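VP35 (Myotis lucifugus, PDB 6DKU) probably antagonises host interferon responses, as the interferon inhibitory domain of a filoviral VP35 homolog found in a microbat genome. Local coordinates at residues T25-L30 with A63-I68; S32-V37 with E73-C78; P81-T86 with W113-L118. The protein carries 1 engineered substitution. One frame throughout, in Å; residues are numbered along the deposited sequence.

Contact 1. Residues T25-L30 with A63-I68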
ATOM      1  N   THR A  25       6.944   7.139  -4.865  1.00 49.23           N
ATOM      2  CA  THR A  25       5.593   7.378  -5.374  1.00 56.54           C
ATOM      3  C   THR A  25       4.566   6.554  -4.613  1.00 57.43           C
ATOM      4  O   THR A  25       4.893   5.887  -3.625  1.00 54.82           O
ATOM      5  CB  THR A  25       5.478   7.039  -6.869  1.00 58.87           C
ATOM      6  OG1 THR A  25       5.516   5.617  -7.048  1.00 51.43           O
ATOM      7  CG2 THR A  25       6.593   7.679  -7.674  1.00 58.62           C
ATOM      8  N   ALA A  26       3.320   6.566  -5.089  1.00 48.36           N
ATOM      9  CA  ALA A  26       2.278   5.809  -4.413  1.00 43.55           C
ATOM     10  C   ALA A  26       2.499   4.304  -4.463  1.00 49.39           C
ATOM     11  O   ALA A  26       1.801   3.581  -3.749  1.00 59.58           O
ATOM     12  CB  ALA A  26       0.911   6.136  -5.009  1.00 45.92           C
ATOM     13  N   PHE A  27       3.417   3.800  -5.293  1.00 51.83           N
ATOM     14  CA  PHE A  27       3.667   2.361  -5.266  1.00 48.73           C
ATOM     15  C   PHE A  27       4.433   1.976  -4.009  1.00 47.17           C
ATOM     16  O   PHE A  27       4.098   0.983  -3.349  1.00 57.00           O
ATOM     17  CB  PHE A  27       4.412   1.920  -6.529  1.00 47.00           C
ATOM     18  CG  PHE A  27       3.526   1.793  -7.746  1.00 47.72           C
ATOM     19  CD1 PHE A  27       2.739   0.668  -7.940  1.00 46.15           C
ATOM     20  CD2 PHE A  27       3.476   2.809  -8.695  1.00 52.52           C
ATOM     21  CE1 PHE A  27       1.919   0.550  -9.061  1.00 53.40           C
ATOM     22  CE2 PHE A  27       2.659   2.700  -9.819  1.00 50.13           C
ATOM     23  CZ  PHE A  27       1.879   1.570  -9.998  1.00 56.99           C
ATOM     24  N   HIS A  28       5.456   2.763  -3.651  1.00 39.42           N
ATOM     25  CA  HIS A  28       6.136   2.575  -2.373  1.00 49.65           C
ATOM     26  C   HIS A  28       5.139   2.613  -1.224  1.00 49.18           C
ATOM     27  O   HIS A  28       5.170   1.764  -0.322  1.00 55.71           O
ATOM     28  CB  HIS A  28       7.198   3.659  -2.175  1.00 50.72           C
ATOM     29  CG  HIS A  28       8.194   3.755  -3.286  1.00 52.16           C
ATOM     30  ND1 HIS A  28       7.925   4.404  -4.473  1.00 48.75           N
ATOM     31  CD2 HIS A  28       9.465   3.301  -3.383  1.00 48.27           C
ATOM     32  CE1 HIS A  28       8.988   4.339  -5.255  1.00 51.99           C
ATOM     33  NE2 HIS A  28       9.934   3.672  -4.618  1.00 49.35           N
ATOM     34  N   GLU A  29       4.235   3.596  -1.256  1.00 42.09           N
ATOM     35  CA  GLU A  29       3.208   3.699  -0.233  1.00 38.83           C
ATOM     36  C   GLU A  29       2.277   2.498  -0.246  1.00 45.09           C
ATOM     37  O   GLU A  29       1.821   2.073   0.816  1.00 57.03           O
ATOM     38  CB  GLU A  29       2.408   4.988  -0.409  1.00 36.38           C
ATOM     39  CG  GLU A  29       3.245   6.194  -0.769  1.00 47.81           C
ATOM     40  CD  GLU A  29       4.062   6.723   0.394  1.00 50.76           C
ATOM     41  OE1 GLU A  29       4.034   6.100   1.481  1.00 54.29           O
ATOM     42  OE2 GLU A  29       4.731   7.768   0.216  1.00 56.59           O
ATOM     43  N   LEU A  30       1.976   1.939  -1.417  1.00 43.33           N
ATOM     44  CA  LEU A  30       1.124   0.755  -1.448  1.00 52.00           C
ATOM     45  C   LEU A  30       1.821  -0.429  -0.796  1.00 50.61           C
ATOM     46  O   LEU A  30       1.194  -1.203  -0.063  1.00 57.99           O
ATOM     47  CB  LEU A  30       0.726   0.419  -2.883  1.00 49.87           C
ATOM     48  CG  LEU A  30      -0.223  -0.770  -3.041  1.00 43.22           C
ATOM     49  CD1 LEU A  30      -1.402  -0.674  -2.080  1.00 39.78           C
ATOM     50  CD2 LEU A  30      -0.717  -0.857  -4.469  1.00 37.37           C
ATOM     51  N   ALA A  63       2.991  -3.742 -11.460  1.00 48.20           N
ATOM     52  CA  ALA A  63       1.841  -4.606 -11.695  1.00 50.96           C
ATOM     53  C   ALA A  63       1.681  -5.608 -10.567  1.00 45.95           C
ATOM     54  O   ALA A  63       0.577  -5.793 -10.057  1.00 56.85           O
ATOM     55  CB  ALA A  63       1.970  -5.331 -13.035  1.00 43.77           C
ATOM     56  N   ALA A  64       2.776  -6.251 -10.155  1.00 53.07           N
ATOM     57  CA  ALA A  64       2.692  -7.260  -9.101  1.00 53.81           C
ATOM     58  C   ALA A  64       2.136  -6.671  -7.813  1.00 47.56           C
ATOM     59  O   ALA A  64       1.253  -7.267  -7.177  1.00 54.46           O
ATOM     60  CB  ALA A  64       4.071  -7.875  -8.855  1.00 46.73           C
ATOM     61  N   ILE A  65       2.645  -5.497  -7.418  1.00 46.27           N
ATOM     62  CA  ILE A  65       2.165  -4.822  -6.213  1.00 46.61           C
ATOM     63  C   ILE A  65       0.662  -4.584  -6.293  1.00 54.49           C
ATOM     64  O   ILE A  65      -0.080  -4.901  -5.357  1.00 68.57           O
ATOM     65  CB  ILE A  65       2.935  -3.508  -5.998  1.00 44.15           C
ATOM     66  CG1 ILE A  65       4.368  -3.797  -5.563  1.00 40.20           C
ATOM     67  CG2 ILE A  65       2.230  -2.628  -4.988  1.00 39.42           C
ATOM     68  CD1 ILE A  65       5.290  -2.612  -5.784  1.00 46.77           C
ATOM     69  N   ILE A  66       0.185  -4.031  -7.416  1.00 51.92           N
ATOM     70  CA  ILE A  66      -1.263  -3.854  -7.567  1.00 53.09           C
ATOM     71  C   ILE A  66      -1.982  -5.203  -7.536  1.00 54.16           C
ATOM     72  O   ILE A  66      -3.110  -5.328  -7.021  1.00 59.35           O
ATOM     73  CB  ILE A  66      -1.553  -3.069  -8.866  1.00 46.27           C
ATOM     74  CG1 ILE A  66      -1.203  -1.585  -8.690  1.00 45.08           C
ATOM     75  CG2 ILE A  66      -3.003  -3.228  -9.284  1.00 44.35           C
ATOM     76  CD1 ILE A  66      -1.355  -0.750  -9.954  1.00 39.69           C
ATOM     77  N   SER A  67      -1.322  -6.238  -8.049  1.00 56.26           N
ATOM     78  CA  SER A  67      -1.921  -7.557  -8.161  1.00 47.70           C
ATOM     79  C   SER A  67      -2.168  -8.165  -6.794  1.00 58.46           C
ATOM     80  O   SER A  67      -3.086  -8.978  -6.646  1.00 64.07           O
ATOM     81  CB  SER A  67      -1.022  -8.467  -9.003  1.00 58.36           C
ATOM     82  OG  SER A  67      -1.425  -9.825  -8.933  1.00 71.37           O
ATOM     83  N   ILE A  68      -1.368  -7.797  -5.786  1.00 59.85           N
ATOM     84  CA  ILE A  68      -1.660  -8.263  -4.431  1.00 57.22           C
ATOM     85  C   ILE A  68      -2.991  -7.700  -3.957  1.00 62.09           C
ATOM     86  O   ILE A  68      -3.821  -8.420  -3.393  1.00 71.09           O
ATOM     87  CB  ILE A  68      -0.522  -7.913  -3.452  1.00 51.65           C
ATOM     88  CG1 ILE A  68       0.870  -8.281  -3.992  1.00 42.71           C
ATOM     89  CG2 ILE A  68      -0.765  -8.550  -2.091  1.00 64.48           C
ATOM     90  CD1 ILE A  68       1.979  -7.588  -3.168  1.00 34.32           C
TER
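Helix-helix packing in the helical part of the VP35 interferon inhibitory domain brings Phe27 and Leu30, in the first turns of helix 26-37, against Ile65 and Ile66 of helix 61-71. The two local axes come within 10.2 Å at an angle of 43°. No hydrogen bond joins the segments; the contact is apolar. Leu30 and Ile65 run past each other in opposite directions. The CG2 methyl of Ile65 does most of the touching and lies 3.5 Å from Leu30 CD2 and 3.6 Å from Leu30 CG. Leu30 carries CG opposite its own N (chi1 -177°), which turns CG and its CD2 methyl to Ile65. Phe27 meets Ile66 at a slant, CE1 lying 3.6 Å from Ile66 CD1, the last atom of an extended isoleucine chain. Ile65 CG2 also sits near the plane of the phenyl ring, at its edge, but more loosely, 4.5 Å from Phe27 CD1. Thr25 is the N-cap of helix 26-37. Its OG1 accepts from Phe27 N at 3.3 Å, with an N-H...O angle of 166°, so the backbone that carries the ring is held at the helix start. Beyond the two segments, His62 packs edge-to-face with Phe27, and Leu20 and Ile128 also touch Phe27. Apolar packing of this kind, between helices set at an oblique angle, is typical of an alpha-helical bundle.

Contact 2. Residues S32-V37 with E73-C78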
ATOM      1  N   SER A  32       4.024  -0.171   1.591  1.00 49.97           N
ATOM      2  CA  SER A  32       3.959   0.142   3.014  1.00 46.00           C
ATOM      3  C   SER A  32       2.568  -0.123   3.592  1.00 57.11           C
ATOM      4  O   SER A  32       2.440  -0.568   4.738  1.00 54.25           O
ATOM      5  CB  SER A  32       4.370   1.599   3.235  1.00 46.50           C
ATOM      6  OG  SER A  32       4.533   1.879   4.614  1.00 64.98           O
ATOM      7  N   ALA A  33       1.515   0.145   2.815  1.00 41.65           N
ATOM      8  CA  ALA A  33       0.155  -0.076   3.297  1.00 47.53           C
ATOM      9  C   ALA A  33      -0.127  -1.560   3.448  1.00 61.03           C
ATOM     10  O   ALA A  33      -0.689  -1.996   4.463  1.00 61.31           O
ATOM     11  CB  ALA A  33      -0.853   0.564   2.341  1.00 40.19           C
ATOM     12  N   ILE A  34       0.269  -2.347   2.444  1.00 65.29           N
ATOM     13  CA  ILE A  34       0.147  -3.797   2.524  1.00 56.69           C
ATOM     14  C   ILE A  34       0.841  -4.316   3.775  1.00 53.72           C
ATOM     15  O   ILE A  34       0.289  -5.148   4.506  1.00 52.93           O
ATOM     16  CB  ILE A  34       0.710  -4.447   1.245  1.00 49.57           C
ATOM     17  CG1 ILE A  34      -0.151  -4.069   0.038  1.00 46.65           C
ATOM     18  CG2 ILE A  34       0.758  -5.957   1.386  1.00 44.96           C
ATOM     19  CD1 ILE A  34       0.371  -4.609  -1.269  1.00 52.03           C
ATOM     20  N   ALA A  35       2.051  -3.818   4.058  1.00 50.06           N
ATOM     21  CA  ALA A  35       2.755  -4.279   5.252  1.00 46.08           C
ATOM     22  C   ALA A  35       2.035  -3.847   6.521  1.00 54.62           C
ATOM     23  O   ALA A  35       1.921  -4.629   7.470  1.00 65.62           O
ATOM     24  CB  ALA A  35       4.190  -3.764   5.260  1.00 46.17           C
ATOM     25  N   MET A  36       1.547  -2.607   6.555  1.00 57.32           N
ATOM     26  CA  MET A  36       0.890  -2.099   7.754  1.00 62.19           C
ATOM     27  C   MET A  36      -0.379  -2.879   8.066  1.00 67.68           C
ATOM     28  O   MET A  36      -0.722  -3.078   9.239  1.00 59.97           O
ATOM     29  CB  MET A  36       0.548  -0.617   7.583  1.00 64.14           C
ATOM     30  CG  MET A  36       1.715   0.343   7.688  1.00 66.42           C
ATOM     31  SD  MET A  36       1.309   1.919   6.908  1.00 75.40           S
ATOM     32  CE  MET A  36       0.008   2.527   7.969  1.00 79.76           C
ATOM     33  N   VAL A  37      -1.095  -3.326   7.028  1.00 67.77           N
ATOM     34  CA  VAL A  37      -2.456  -3.834   7.213  1.00 62.87           C
ATOM     35  C   VAL A  37      -2.498  -5.338   7.496  1.00 56.14           C
ATOM     36  O   VAL A  37      -3.549  -5.858   7.911  1.00 57.83           O
ATOM     37  CB  VAL A  37      -3.302  -3.461   5.977  1.00 50.29           C
ATOM     38  CG1 VAL A  37      -3.129  -4.488   4.869  1.00 52.23           C
ATOM     39  CG2 VAL A  37      -4.759  -3.233   6.352  1.00 66.29           C
ATOM     40  N   GLU A  73      -6.880 -12.477  -1.320  1.00 93.77           N
ATOM     41  CA  GLU A  73      -8.238 -12.189  -0.873  1.00 98.98           C
ATOM     42  C   GLU A  73      -8.272 -11.357   0.404  1.00 95.89           C
ATOM     43  O   GLU A  73      -9.168 -10.517   0.565  1.00 92.53           O
ATOM     44  CB  GLU A  73      -9.013 -13.491  -0.678  1.00112.71           C
ATOM     45  CG  GLU A  73     -10.519 -13.314  -0.769  1.00125.75           C
ATOM     46  CD  GLU A  73     -10.934 -12.374  -1.897  1.00133.73           C
ATOM     47  OE1 GLU A  73     -10.494 -12.568  -3.054  1.00132.40           O
ATOM     48  OE2 GLU A  73     -11.699 -11.428  -1.618  1.00137.27           O
ATOM     49  N   TYR A  74      -7.323 -11.559   1.319  1.00 92.06           N
ATOM     50  CA  TYR A  74      -7.326 -10.766   2.543  1.00 71.94           C
ATOM     51  C   TYR A  74      -7.081  -9.290   2.239  1.00 77.19           C
ATOM     52  O   TYR A  74      -7.926  -8.435   2.525  1.00 82.83           O
ATOM     53  CB  TYR A  74      -6.287 -11.284   3.534  1.00 63.44           C
ATOM     54  CG  TYR A  74      -6.147 -10.339   4.699  1.00 60.67           C
ATOM     55  CD1 TYR A  74      -7.205 -10.125   5.575  1.00 62.68           C
ATOM     56  CD2 TYR A  74      -4.989  -9.601   4.879  1.00 63.53           C
ATOM     57  CE1 TYR A  74      -7.091  -9.237   6.634  1.00 69.94           C
ATOM     58  CE2 TYR A  74      -4.864  -8.712   5.925  1.00 76.19           C
ATOM     59  CZ  TYR A  74      -5.915  -8.530   6.801  1.00 80.33           C
ATOM     60  OH  TYR A  74      -5.776  -7.636   7.843  1.00 82.39           O
ATOM     61  N   PHE A  75      -5.920  -8.972   1.652  1.00 70.08           N
ATOM     62  CA  PHE A  75      -5.602  -7.582   1.331  1.00 62.44           C
ATOM     63  C   PHE A  75      -6.641  -6.963   0.414  1.00 63.65           C
ATOM     64  O   PHE A  75      -6.886  -5.754   0.484  1.00 69.35           O
ATOM     65  CB  PHE A  75      -4.220  -7.488   0.691  1.00 53.05           C
ATOM     66  CG  PHE A  75      -3.126  -7.968   1.583  1.00 59.73           C
ATOM     67  CD1 PHE A  75      -2.627  -7.153   2.583  1.00 41.52           C
ATOM     68  CD2 PHE A  75      -2.616  -9.251   1.443  1.00 62.39           C
ATOM     69  CE1 PHE A  75      -1.627  -7.598   3.409  1.00 57.74           C
ATOM     70  CE2 PHE A  75      -1.619  -9.706   2.266  1.00 54.07           C
ATOM     71  CZ  PHE A  75      -1.118  -8.878   3.252  1.00 69.08           C
ATOM     72  N   ARG A  76      -7.258  -7.771  -0.448  1.00 67.77           N
ATOM     73  CA  ARG A  76      -8.293  -7.261  -1.337  1.00 70.52           C
ATOM     74  C   ARG A  76      -9.412  -6.589  -0.548  1.00 73.35           C
ATOM     75  O   ARG A  76      -9.824  -5.470  -0.867  1.00 77.12           O
ATOM     76  CB  ARG A  76      -8.826  -8.407  -2.198  1.00 78.78           C
ATOM     77  CG  ARG A  76      -9.841  -8.021  -3.258  1.00 78.00           C
ATOM     78  CD  ARG A  76     -10.553  -9.271  -3.767  1.00 80.40           C
ATOM     79  NE  ARG A  76     -11.796  -8.959  -4.462  1.00107.24           N
ATOM     80  CZ  ARG A  76     -12.908  -8.536  -3.864  1.00123.51           C
ATOM     81  NH1 ARG A  76     -12.937  -8.362  -2.549  1.00125.52           N
ATOM     82  NH2 ARG A  76     -13.995  -8.280  -4.582  1.00128.42           N
ATOM     83  N   ASN A  77      -9.891  -7.243   0.513  1.00 79.05           N
ATOM     84  CA  ASN A  77     -11.015  -6.754   1.304  1.00 72.46           C
ATOM     85  C   ASN A  77     -10.594  -5.913   2.502  1.00 67.84           C
ATOM     86  O   ASN A  77     -11.345  -5.824   3.477  1.00 87.71           O
ATOM     87  CB  ASN A  77     -11.859  -7.928   1.798  1.00 68.62           C
ATOM     88  CG  ASN A  77     -12.615  -8.588   0.692  1.00 79.81           C
ATOM     89  OD1 ASN A  77     -13.020  -7.927  -0.263  1.00 89.72           O
ATOM     90  ND2 ASN A  77     -12.823  -9.896   0.804  1.00 90.99           N
ATOM     91  N   CYS A  78      -9.425  -5.305   2.468  1.00 62.54           N
ATOM     92  CA  CYS A  78      -8.867  -4.688   3.656  1.00 63.30           C
ATOM     93  C   CYS A  78      -9.079  -3.184   3.605  1.00 65.48           C
ATOM     94  O   CYS A  78      -8.933  -2.556   2.551  1.00 64.89           O
ATOM     95  CB  CYS A  78      -7.379  -5.018   3.773  1.00 75.91           C
ATOM     96  SG  CYS A  78      -6.774  -5.250   5.442  1.00 88.54           S
TER
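The last turns of helix 26-37 lie beside the short helix 73-76 and the residues that follow it, with CA atoms 7.0 Å apart at Ile34 and Phe75 and 7.4 Å apart at Val37 and Cys78. Phe75 is the central side chain. Ile34 crosses it at about a right angle. CG2 of Ile34 makes a CH-pi contact, 3.9 Å from the centroid of the Phe75 ring and 27° off the ring normal. Tyr74 CD2 lies over the opposite face, so the phenyl ring is held between the two. Val37 comes to the edge of the same ring, its CG1 3.5 Å from Phe75 CD1. The one hydrogen bond across the contact runs from Tyr74 OH to Val37 O, at 2.9 Å. The hydroxyl stands 21° out of the carbonyl plane, and the oxygen lies in the plane of the tyrosine ring, at its edge. Tyr74 reaches it with CG trans to the backbone N (chi1 171°). Arg39 makes a cation-pi contact with Tyr74. Around this buried contact, Phe12 of helix 9-18 touches Ile34, while Ala47 of helix 41-56 touches both Ile34 and Phe75. The backbone of Cys78 hydrogen-bonds that of Leu109, and the next part of the chain leads to strand 82-84.

Contact 3. Residues P81-T86 with W113-L118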
ATOM      1  N   PRO A  81      -5.083   1.707   5.260  1.00 53.34           N
ATOM      2  CA  PRO A  81      -4.572   2.198   6.544  1.00 54.42           C
ATOM      3  C   PRO A  81      -4.643   3.716   6.647  1.00 65.96           C
ATOM      4  O   PRO A  81      -4.611   4.439   5.650  1.00 62.21           O
ATOM      5  CB  PRO A  81      -3.120   1.717   6.550  1.00 55.29           C
ATOM      6  CG  PRO A  81      -2.746   1.655   5.112  1.00 52.23           C
ATOM      7  CD  PRO A  81      -4.001   1.214   4.389  1.00 57.05           C
ATOM      8  N   THR A  82      -4.730   4.195   7.881  1.00 71.98           N
ATOM      9  CA  THR A  82      -4.760   5.621   8.165  1.00 73.50           C
ATOM     10  C   THR A  82      -3.386   6.088   8.620  1.00 67.56           C
ATOM     11  O   THR A  82      -2.733   5.428   9.429  1.00 78.15           O
ATOM     12  CB  THR A  82      -5.805   5.922   9.236  1.00 75.85           C
ATOM     13  OG1 THR A  82      -6.961   5.115   8.977  1.00 88.80           O
ATOM     14  CG2 THR A  82      -6.180   7.401   9.267  1.00 73.26           C
ATOM     15  N   THR A  83      -2.943   7.212   8.065  1.00 67.74           N
ATOM     16  CA  THR A  83      -1.758   7.932   8.506  1.00 70.16           C
ATOM     17  C   THR A  83      -2.194   9.290   9.041  1.00 79.34           C
ATOM     18  O   THR A  83      -3.098   9.926   8.484  1.00 79.63           O
ATOM     19  CB  THR A  83      -0.754   8.149   7.363  1.00 65.30           C
ATOM     20  OG1 THR A  83      -0.523   6.924   6.656  1.00 74.37           O
ATOM     21  CG2 THR A  83       0.563   8.666   7.921  1.00 66.53           C
ATOM     22  N   GLN A  84      -1.553   9.740  10.110  1.00 76.27           N
ATOM     23  CA  GLN A  84      -1.867  11.030  10.705  1.00 85.27           C
ATOM     24  C   GLN A  84      -0.753  12.013  10.376  1.00 86.14           C
ATOM     25  O   GLN A  84       0.428  11.662  10.452  1.00 76.58           O
ATOM     26  CB  GLN A  84      -2.059  10.901  12.218  1.00 87.93           C
ATOM     27  CG  GLN A  84      -3.398  10.279  12.587  1.00 91.70           C
ATOM     28  CD  GLN A  84      -3.916  10.729  13.937  1.00106.58           C
ATOM     29  OE1 GLN A  84      -3.186  11.322  14.730  1.00113.67           O
ATOM     30  NE2 GLN A  84      -5.191  10.463  14.199  1.00107.71           N
ATOM     31  N   VAL A  85      -1.131  13.233   9.986  1.00 86.80           N
ATOM     32  CA  VAL A  85      -0.171  14.288   9.681  1.00 92.58           C
ATOM     33  C   VAL A  85      -0.626  15.582  10.337  1.00 93.99           C
ATOM     34  O   VAL A  85      -1.828  15.863  10.412  1.00 91.07           O
ATOM     35  CB  VAL A  85       0.008  14.489   8.158  1.00 88.47           C
ATOM     36  CG1 VAL A  85       0.992  13.476   7.598  1.00 77.76           C
ATOM     37  CG2 VAL A  85      -1.328  14.403   7.434  1.00 85.47           C
ATOM     38  N   THR A  86       0.345  16.372  10.806  1.00100.66           N
ATOM     39  CA  THR A  86       0.035  17.624  11.484  1.00114.36           C
ATOM     40  C   THR A  86      -0.685  18.605  10.562  1.00115.54           C
ATOM     41  O   THR A  86      -1.433  19.467  11.040  1.00114.97           O
ATOM     42  CB  THR A  86       1.330  18.243  12.038  1.00116.89           C
ATOM     43  OG1 THR A  86       2.169  17.207  12.563  1.00110.58           O
ATOM     44  CG2 THR A  86       1.011  19.192  13.163  1.00119.79           C
ATOM     45  N   TRP A 113      -7.534   2.266  -3.002  1.00 49.09           N
ATOM     46  CA  TRP A 113      -7.057   3.173  -1.964  1.00 52.19           C
ATOM     47  C   TRP A 113      -5.694   2.722  -1.463  1.00 53.30           C
ATOM     48  O   TRP A 113      -5.360   1.535  -1.487  1.00 58.63           O
ATOM     49  CB  TRP A 113      -8.041   3.237  -0.793  1.00 62.65           C
ATOM     50  CG  TRP A 113      -9.370   3.825  -1.153  1.00 63.66           C
ATOM     51  CD1 TRP A 113     -10.530   3.144  -1.362  1.00 58.38           C
ATOM     52  CD2 TRP A 113      -9.678   5.212  -1.353  1.00 57.39           C
ATOM     53  NE1 TRP A 113     -11.534   4.013  -1.679  1.00 61.22           N
ATOM     54  CE2 TRP A 113     -11.040   5.290  -1.682  1.00 58.96           C
ATOM     55  CE3 TRP A 113      -8.929   6.389  -1.301  1.00 63.48           C
ATOM     56  CZ2 TRP A 113     -11.677   6.500  -1.951  1.00 54.55           C
ATOM     57  CZ3 TRP A 113      -9.560   7.587  -1.567  1.00 69.82           C
ATOM     58  CH2 TRP A 113     -10.924   7.633  -1.887  1.00 63.06           C
ATOM     59  N   VAL A 114      -4.890   3.686  -1.021  1.00 53.64           N
ATOM     60  CA  VAL A 114      -3.586   3.389  -0.440  1.00 41.73           C
ATOM     61  C   VAL A 114      -3.530   3.971   0.965  1.00 48.49           C
ATOM     62  O   VAL A 114      -3.325   3.246   1.945  1.00 47.92           O
ATOM     63  CB  VAL A 114      -2.440   3.935  -1.309  1.00 55.76           C
ATOM     64  CG1 VAL A 114      -1.094   3.543  -0.707  1.00 43.95           C
ATOM     65  CG2 VAL A 114      -2.568   3.429  -2.745  1.00 54.51           C
ATOM     66  N   TYR A 115      -3.719   5.278   1.081  1.00 45.50           N
ATOM     67  CA  TYR A 115      -3.699   5.929   2.379  1.00 48.15           C
ATOM     68  C   TYR A 115      -4.954   6.760   2.564  1.00 55.63           C
ATOM     69  O   TYR A 115      -5.419   7.432   1.636  1.00 53.03           O
ATOM     70  CB  TYR A 115      -2.484   6.846   2.546  1.00 50.59           C
ATOM     71  CG  TYR A 115      -1.179   6.149   2.818  1.00 62.83           C
ATOM     72  CD1 TYR A 115      -1.139   4.863   3.346  1.00 66.00           C
ATOM     73  CD2 TYR A 115       0.026   6.787   2.546  1.00 62.65           C
ATOM     74  CE1 TYR A 115       0.065   4.230   3.584  1.00 56.01           C
ATOM     75  CE2 TYR A 115       1.228   6.166   2.781  1.00 63.76           C
ATOM     76  CZ  TYR A 115       1.244   4.889   3.300  1.00 62.16           C
ATOM     77  OH  TYR A 115       2.453   4.277   3.533  1.00 71.93           O
ATOM     78  N   ILE A 116      -5.483   6.716   3.773  1.00 52.93           N
ATOM     79  CA  ILE A 116      -6.413   7.717   4.264  1.00 54.31           C
ATOM     80  C   ILE A 116      -5.599   8.629   5.176  1.00 57.51           C
ATOM     81  O   ILE A 116      -5.244   8.243   6.296  1.00 60.79           O
ATOM     82  CB  ILE A 116      -7.594   7.086   5.006  1.00 46.24           C
ATOM     83  CG1 ILE A 116      -8.324   6.093   4.105  1.00 54.67           C
ATOM     84  CG2 ILE A 116      -8.555   8.158   5.453  1.00 61.90           C
ATOM     85  CD1 ILE A 116      -8.439   6.518   2.659  1.00 62.45           C
ATOM     86  N   TYR A 117      -5.263   9.822   4.688  1.00 52.04           N
ATOM     87  CA  TYR A 117      -4.533  10.780   5.508  1.00 57.62           C
ATOM     88  C   TYR A 117      -5.479  11.478   6.473  1.00 71.66           C
ATOM     89  O   TYR A 117      -6.600  11.840   6.109  1.00 69.41           O
ATOM     90  CB  TYR A 117      -3.843  11.828   4.640  1.00 65.04           C
ATOM     91  CG  TYR A 117      -2.623  11.330   3.912  1.00 56.16           C
ATOM     92  CD1 TYR A 117      -1.453  11.039   4.592  1.00 55.73           C
ATOM     93  CD2 TYR A 117      -2.641  11.167   2.539  1.00 53.84           C
ATOM     94  CE1 TYR A 117      -0.337  10.584   3.918  1.00 64.60           C
ATOM     95  CE2 TYR A 117      -1.538  10.717   1.859  1.00 56.56           C
ATOM     96  CZ  TYR A 117      -0.390  10.428   2.548  1.00 62.43           C
ATOM     97  OH  TYR A 117       0.704   9.979   1.852  1.00 64.22           O
ATOM     98  N   LEU A 118      -5.013  11.684   7.703  1.00 84.44           N
ATOM     99  CA  LEU A 118      -5.770  12.375   8.744  1.00 79.56           C
ATOM    100  C   LEU A 118      -5.150  13.747   8.975  1.00 81.36           C
ATOM    101  O   LEU A 118      -4.029  13.852   9.486  1.00 81.41           O
ATOM    102  CB  LEU A 118      -5.799  11.544  10.022  1.00 76.37           C
ATOM    103  CG  LEU A 118      -7.107  10.790  10.209  1.00 76.71           C
ATOM    104  CD1 LEU A 118      -8.170  11.744  10.747  1.00 93.97           C
ATOM    105  CD2 LEU A 118      -7.549  10.175   8.873  1.00 75.48           C
TER
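Four backbone hydrogen bonds pair Pro81-Val85 with Ile116-Leu118. Ile116 N gives to Pro81 O at 3.1 Å, with a nearly straight N-H...O angle of 177°. Thr83 is bonded twice: its N gives to Ile116 O at 3.1 Å, and its O takes Leu118 N at 2.7 Å. Val85 N closes the series on Leu118 O at 3.0 Å. The strands are parallel, with Thr82, Thr83 and Gln84 paired to Ile116, Tyr117 and Leu118. Strand 82-84 is outermost in the mixed sheet of this chain; strand 113-119 lies inside it, antiparallel to strand 122-127 on its other side. A classic beta bulge interrupts strand 113-119, where Val114 and Tyr115 together stand opposite Leu126 of strand 122-127. Thr83 and Tyr117 share one face of the sheet, and Thr83 CB lies 4.1 Å from Tyr117 CD1. With chi1 at -49°, Thr83 places OG1 over the centre of the Tyr115 ring, 3.9 Å from CD1 of that ring. Val114 CG1 is on the ring's opposite face, nearer the rim. Pro81 CG comes to the edge of the ring, 4.0 Å from Tyr115 CD1. On the other sheet face, Gln84 CG packs 3.7 Å from Leu118 CB. Ala33 of helix 26-37 touches both Pro81 and Tyr115.

Helix 26-37 ties the three contacts together. Contacts 1 and 2 use its early and late turns and have centres about 11 Å apart. Their segments alternate along the chain, and they meet where Ile68 packs on Ile34 and Phe75. Contact 3 comes later in sequence, about 16 Å from contact 1 and 14 Å from contact 2, centre to centre. It belongs to the sheet, yet it touches the same helix. Glu29 OE1 probably hydrogen-bonds Tyr115 OH, Val114 packs on Glu29 and Leu30, and Met36 meets Pro81. The helix thus packs against other helices and also against the sheet, joining the helical part and the beta-sheet part of the VP35 interferon inhibitory domain.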